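Side-chain contacts in monopolin complex subunit CSM1 (PDB 6MJC), which forms part of monopolin and binds a segment of the kinetochore protein Dsn1, an interaction that probably recruits the complex to kinetochores: residues A[65-70]-A[102-107]; A[35-40]-A[106-111]. All coordinates share one frame; numbering follows the deposited sequence.

Contact 1 (A[65-70]-A[102-107]); sequences VIYVPL and NQFYIK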
loop_
_atom_site.group_PDB
_atom_site.type_symbol
_atom_site.label_atom_id
_atom_site.label_comp_id
_atom_site.label_asym_id
_atom_site.label_seq_id
_atom_site.Cartn_x
_atom_site.Cartn_y
_atom_site.Cartn_z
ATOM N N VAL A 65 5.952 -1.162 -6.789
ATOM C CA VAL A 65 5.149 -1.149 -5.574
ATOM C C VAL A 65 3.785 -1.776 -5.845
ATOM O O VAL A 65 3.107 -1.456 -6.831
ATOM C CB VAL A 65 4.966 0.272 -5.025
ATOM C CG1 VAL A 65 4.199 0.208 -3.711
ATOM C CG2 VAL A 65 6.286 0.989 -4.770
ATOM N N ILE A 66 3.368 -2.651 -4.947
ATOM C CA ILE A 66 2.026 -3.244 -4.974
ATOM C C ILE A 66 1.226 -2.624 -3.824
ATOM O O ILE A 66 1.639 -2.699 -2.668
ATOM C CB ILE A 66 2.052 -4.784 -4.841
ATOM C CG1 ILE A 66 2.964 -5.463 -5.882
ATOM C CG2 ILE A 66 0.577 -5.342 -4.883
ATOM C CD1 ILE A 66 2.646 -5.305 -7.380
ATOM N N TYR A 67 0.013 -2.148 -4.122
ATOM C CA TYR A 67 -0.891 -1.556 -3.139
ATOM C C TYR A 67 -2.117 -2.435 -3.033
ATOM O O TYR A 67 -2.744 -2.732 -4.041
ATOM C CB TYR A 67 -1.332 -0.133 -3.536
ATOM C CG TYR A 67 -2.617 0.390 -2.869
ATOM C CD1 TYR A 67 -2.585 1.018 -1.630
ATOM C CD2 TYR A 67 -3.826 0.320 -3.512
ATOM C CE1 TYR A 67 -3.740 1.521 -1.059
ATOM C CE2 TYR A 67 -5.003 0.835 -2.921
ATOM C CZ TYR A 67 -4.947 1.387 -1.682
ATOM O OH TYR A 67 -6.060 1.923 -1.087
ATOM N N VAL A 68 -2.453 -2.855 -1.821
ATOM C CA VAL A 68 -3.593 -3.749 -1.593
ATOM C C VAL A 68 -4.534 -3.099 -0.585
ATOM O O VAL A 68 -4.189 -2.958 0.599
ATOM C CB VAL A 68 -3.136 -5.109 -1.048
ATOM C CG1 VAL A 68 -4.370 -6.084 -0.926
ATOM C CG2 VAL A 68 -2.095 -5.735 -1.887
ATOM N N PRO A 69 -5.718 -2.644 -0.978
ATOM C CA PRO A 69 -6.622 -2.066 0.021
ATOM C C PRO A 69 -7.203 -3.146 0.934
ATOM O O PRO A 69 -7.600 -4.207 0.472
ATOM C CB PRO A 69 -7.696 -1.401 -0.845
ATOM C CG PRO A 69 -7.753 -2.206 -2.085
ATOM C CD PRO A 69 -6.316 -2.699 -2.323
ATOM N N LEU A 70 -7.248 -2.873 2.232
ATOM C CA LEU A 70 -7.774 -3.826 3.211
ATOM C C LEU A 70 -9.143 -3.333 3.678
ATOM O O LEU A 70 -9.284 -2.596 4.656
ATOM C CB LEU A 70 -6.771 -3.985 4.340
ATOM C CG LEU A 70 -5.375 -4.424 3.930
ATOM C CD1 LEU A 70 -4.382 -4.363 5.158
ATOM C CD2 LEU A 70 -5.341 -5.777 3.270
ATOM N N ASN A 102 5.654 8.775 -3.773
ATOM C CA ASN A 102 5.346 10.081 -3.190
ATOM C C ASN A 102 3.966 10.567 -3.641
ATOM O O ASN A 102 3.143 10.990 -2.819
ATOM C CB ASN A 102 6.427 11.085 -3.564
ATOM C CG ASN A 102 6.239 12.427 -2.870
ATOM O OD1 ASN A 102 6.217 13.477 -3.513
ATOM N ND2 ASN A 102 6.063 12.397 -1.554
ATOM N N GLN A 103 3.683 10.498 -4.953
ATOM C CA GLN A 103 2.361 10.889 -5.439
ATOM C C GLN A 103 1.266 10.072 -4.753
ATOM O O GLN A 103 0.197 10.595 -4.428
ATOM C CB GLN A 103 2.277 10.720 -6.961
ATOM C CG GLN A 103 3.216 11.587 -7.787
ATOM C CD GLN A 103 3.127 11.261 -9.270
ATOM O OE1 GLN A 103 2.038 11.079 -9.818
ATOM N NE2 GLN A 103 4.274 11.167 -9.919
ATOM N N PHE A 104 1.503 8.775 -4.569
ATOM C CA PHE A 104 0.526 7.900 -3.926
ATOM C C PHE A 104 0.261 8.343 -2.495
ATOM O O PHE A 104 -0.888 8.497 -2.082
ATOM C CB PHE A 104 1.031 6.468 -3.899
ATOM C CG PHE A 104 0.308 5.607 -2.882
ATOM C CD1 PHE A 104 -0.892 5.024 -3.189
ATOM C CD2 PHE A 104 0.810 5.427 -1.603
ATOM C CE1 PHE A 104 -1.565 4.254 -2.257
ATOM C CE2 PHE A 104 0.142 4.661 -0.667
ATOM C CZ PHE A 104 -1.064 4.092 -0.983
ATOM N N TYR A 105 1.331 8.620 -1.737
ATOM C CA TYR A 105 1.168 8.993 -0.338
ATOM C C TYR A 105 0.440 10.325 -0.219
ATOM O O TYR A 105 -0.429 10.494 0.637
ATOM C CB TYR A 105 2.535 9.054 0.354
ATOM C CG TYR A 105 2.503 9.765 1.695
ATOM C CD1 TYR A 105 2.046 9.118 2.853
ATOM C CD2 TYR A 105 2.914 11.059 1.796
ATOM C CE1 TYR A 105 2.028 9.802 4.076
ATOM C CE2 TYR A 105 2.920 11.754 3.022
ATOM C CZ TYR A 105 2.464 11.107 4.148
ATOM O OH TYR A 105 2.476 11.827 5.319
ATOM N N ILE A 106 0.767 11.277 -1.083
ATOM C CA ILE A 106 0.098 12.573 -1.063
ATOM C C ILE A 106 -1.379 12.432 -1.403
ATOM O O ILE A 106 -2.232 13.044 -0.752
ATOM C CB ILE A 106 0.776 13.536 -2.037
ATOM C CG1 ILE A 106 2.198 13.855 -1.575
ATOM C CG2 ILE A 106 -0.039 14.842 -2.147
ATOM C CD1 ILE A 106 3.011 14.665 -2.546
ATOM N N LYS A 107 -1.697 11.685 -2.464
ATOM C CA LYS A 107 -3.094 11.451 -2.857
ATOM C C LYS A 107 -3.878 10.810 -1.724
ATOM O O LYS A 107 -4.996 11.242 -1.385
ATOM C CB LYS A 107 -3.132 10.552 -4.094
ATOM C CG LYS A 107 -4.521 10.110 -4.588
ATOM C CD LYS A 107 -5.381 11.286 -4.961
ATOM C CE LYS A 107 -5.029 11.834 -6.319
ATOM N NZ LYS A 107 -6.076 12.809 -6.753
#
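Y67 and F104 bring two aromatic rings together between strand 63-69 and helix 101-113, where the C-terminal helix of the Csm1/Pcs1 globular domain lies against one face of its antiparallel sheet. The contact is small and wholly apolar, and it is buried near the centre of the chain. From its CB, which points toward the helix, the Y67 side chain leaves the strand with CG anti to the backbone N (chi1 160°). Y67 CG lies 4.1 Å from F104 CE1. The next atom is the closest: Y67 CD1 stands 3.5 Å from both CE1 and CZ of F104. Farther out, Y67 CE1 is 3.7 Å from F104 CE1 and from F104 CZ, so one flank of the tyrosine meets the far end of the phenylalanine. The centroids of the Y67 and F104 rings are 5.2 Å apart and their planes are inclined at 59°, an oblique meeting. Y46 of strand 44-52 joins both rings, meeting F104 edge-to-face, and F96 of strand 94-96 also packs on F104. F104 additionally touches an aromatic side chain of the bound peptide, which ties this core cluster to the Dsn1 site. At the tip of the tyrosine, the buried hydroxyl is satisfied by a hydrogen bond to L90 O, while P69 N sits 4.0 Å above one face of the Y67 ring, toward its rim.

Contact 2 (A[35-40]-A[106-111]); sequences TSQGSK and IKMSKS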
loop_
_atom_site.group_PDB
_atom_site.type_symbol
_atom_site.label_atom_id
_atom_site.label_comp_id
_atom_site.label_asym_id
_atom_site.label_seq_id
_atom_site.Cartn_x
_atom_site.Cartn_y
_atom_site.Cartn_z
ATOM N N THR A 35 -0.304 -1.337 6.703
ATOM C CA THR A 35 -0.235 0.072 7.055
ATOM C C THR A 35 -1.640 0.552 7.373
ATOM O O THR A 35 -2.618 0.112 6.754
ATOM C CB THR A 35 0.293 0.923 5.892
ATOM O OG1 THR A 35 1.471 0.333 5.351
ATOM C CG2 THR A 35 0.622 2.321 6.366
ATOM N N SER A 36 -1.720 1.449 8.336
ATOM C CA SER A 36 -2.884 2.259 8.634
ATOM C C SER A 36 -2.485 3.705 8.405
ATOM O O SER A 36 -1.440 4.151 8.898
ATOM C CB SER A 36 -3.338 2.006 10.082
ATOM O OG SER A 36 -4.400 2.855 10.422
ATOM N N GLN A 37 -3.277 4.425 7.635
ATOM C CA GLN A 37 -2.990 5.824 7.361
ATOM C C GLN A 37 -4.226 6.657 7.641
ATOM O O GLN A 37 -5.351 6.201 7.411
ATOM C CB GLN A 37 -2.556 6.022 5.914
ATOM C CG GLN A 37 -2.032 7.365 5.675
ATOM C CD GLN A 37 -1.474 7.590 4.315
ATOM O OE1 GLN A 37 -1.120 6.674 3.605
ATOM N NE2 GLN A 37 -1.384 8.846 3.946
ATOM N N GLY A 38 -4.022 7.859 8.166
ATOM C CA GLY A 38 -5.097 8.816 8.337
ATOM C C GLY A 38 -5.350 9.130 9.799
ATOM O O GLY A 38 -4.904 8.435 10.707
ATOM N N SER A 39 -6.095 10.215 9.999
ATOM C CA SER A 39 -6.300 10.809 11.295
ATOM C C SER A 39 -7.744 10.558 11.743
ATOM O O SER A 39 -8.353 9.539 11.349
ATOM C CB SER A 39 -5.917 12.284 11.190
ATOM O OG SER A 39 -6.735 12.917 10.233
ATOM N N LYS A 40 -8.287 11.480 12.537
ATOM C CA LYS A 40 -9.670 11.366 12.962
ATOM C C LYS A 40 -10.604 11.338 11.762
ATOM O O LYS A 40 -11.572 10.570 11.745
ATOM C CB LYS A 40 -10.032 12.524 13.893
ATOM N N ILE A 106 0.767 11.277 -1.083
ATOM C CA ILE A 106 0.098 12.573 -1.063
ATOM C C ILE A 106 -1.379 12.432 -1.403
ATOM O O ILE A 106 -2.232 13.044 -0.752
ATOM C CB ILE A 106 0.776 13.536 -2.037
ATOM C CG1 ILE A 106 2.198 13.855 -1.575
ATOM C CG2 ILE A 106 -0.039 14.842 -2.147
ATOM C CD1 ILE A 106 3.011 14.665 -2.546
ATOM N N LYS A 107 -1.697 11.685 -2.464
ATOM C CA LYS A 107 -3.094 11.451 -2.857
ATOM C C LYS A 107 -3.878 10.810 -1.724
ATOM O O LYS A 107 -4.996 11.242 -1.385
ATOM C CB LYS A 107 -3.132 10.552 -4.094
ATOM C CG LYS A 107 -4.521 10.110 -4.588
ATOM C CD LYS A 107 -5.381 11.286 -4.961
ATOM C CE LYS A 107 -5.029 11.834 -6.319
ATOM N NZ LYS A 107 -6.076 12.809 -6.753
ATOM N N MET A 108 -3.302 9.782 -1.105
ATOM C CA MET A 108 -4.005 9.121 -0.002
ATOM C C MET A 108 -4.208 10.086 1.154
ATOM O O MET A 108 -5.296 10.152 1.738
ATOM C CB MET A 108 -3.244 7.884 0.472
ATOM C CG MET A 108 -3.908 7.157 1.635
ATOM S SD MET A 108 -5.376 6.259 1.196
ATOM C CE MET A 108 -4.613 4.888 0.333
ATOM N N SER A 109 -3.177 10.860 1.495
ATOM C CA SER A 109 -3.265 11.721 2.653
ATOM C C SER A 109 -4.293 12.817 2.418
ATOM O O SER A 109 -5.107 13.114 3.296
ATOM C CB SER A 109 -1.882 12.298 2.960
ATOM O OG SER A 109 -1.926 12.979 4.202
ATOM N N LYS A 110 -4.316 13.381 1.217
ATOM C CA LYS A 110 -5.259 14.452 0.943
ATOM C C LYS A 110 -6.678 13.916 0.860
ATOM O O LYS A 110 -7.619 14.577 1.309
ATOM C CB LYS A 110 -4.899 15.153 -0.356
ATOM C CG LYS A 110 -3.672 16.073 -0.251
ATOM C CD LYS A 110 -3.433 16.837 -1.554
ATOM C CE LYS A 110 -2.238 17.794 -1.423
ATOM N NZ LYS A 110 -1.856 18.426 -2.721
ATOM N N SER A 111 -6.850 12.741 0.257
ATOM C CA SER A 111 -8.180 12.163 0.119
ATOM C C SER A 111 -8.784 11.893 1.485
ATOM O O SER A 111 -9.964 12.185 1.716
ATOM C CB SER A 111 -8.121 10.892 -0.719
ATOM O OG SER A 111 -7.575 11.146 -2.006
HETATM O O HOH W 1 -2.533 10.931 6.270
#
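Q37, M108 and S109 form a mixed contact, part van der Waals and part water-bridged, that joins Q37 of strand 30-37 to the C-terminal half of helix 101-113. In the antiparallel sheet of this Csm1/Pcs1 domain the glutamine reaches from the strand to the helix packed on that face. Its CG is anti to the backbone N (chi1 -170°) and the chain beyond stays extended, which carries the amide to the helix surface. There the two ends of the amide meet different residues. Q37 OE1 lies 3.4 Å from M108 CG, an apolar touch, and accepts its hydrogen bond from the hydroxyl of Y46 on strand 44-52. Q37 NE2 instead faces the start of the serine side chain, 3.6 Å from S109 CB. A water completes this side: it lies 3.0 Å from S109 OG and takes a weak bond from Q37 NE2. The Y46 bond to OE1 is probably what mainly sets the rotation of the amide, with the weak water bond a lesser restraint. The M108 chain, bent about its CB-CG and CG-SD bonds, turns from the glutamine toward M44 and Y46. On the same helix, K107 O receives two donors from opposite faces of its plane: the backbone N of S111, and S111 OG at 2.7 Å, the latter 37° out of the carbonyl plane.

How the contacts relate
Contacts 1 and 2 have centres about 10 Å apart and fasten successive parts of helix 101-113 to one sheet, first on strand 63-69 and then on strand 30-37. F104 serves contact 1, and M108, one turn on, serves contact 2 together with S109. The two also touch directly: Y67 OH lies 3.6 Å from M108 CE, and Y105 CE1 lies 3.5 Å from Q37 NE2. Y46, on the strand between the other two, belongs to both sites. The bound peptide is within reach of five residues of contact 1, among them Q103, whose OE1 hydrogen-bonds to its backbone. K107, common to both contacts, is the one residue of contact 2 within its reach, its NZ lying at long, weak ion-pair range of an acidic peptide side chain.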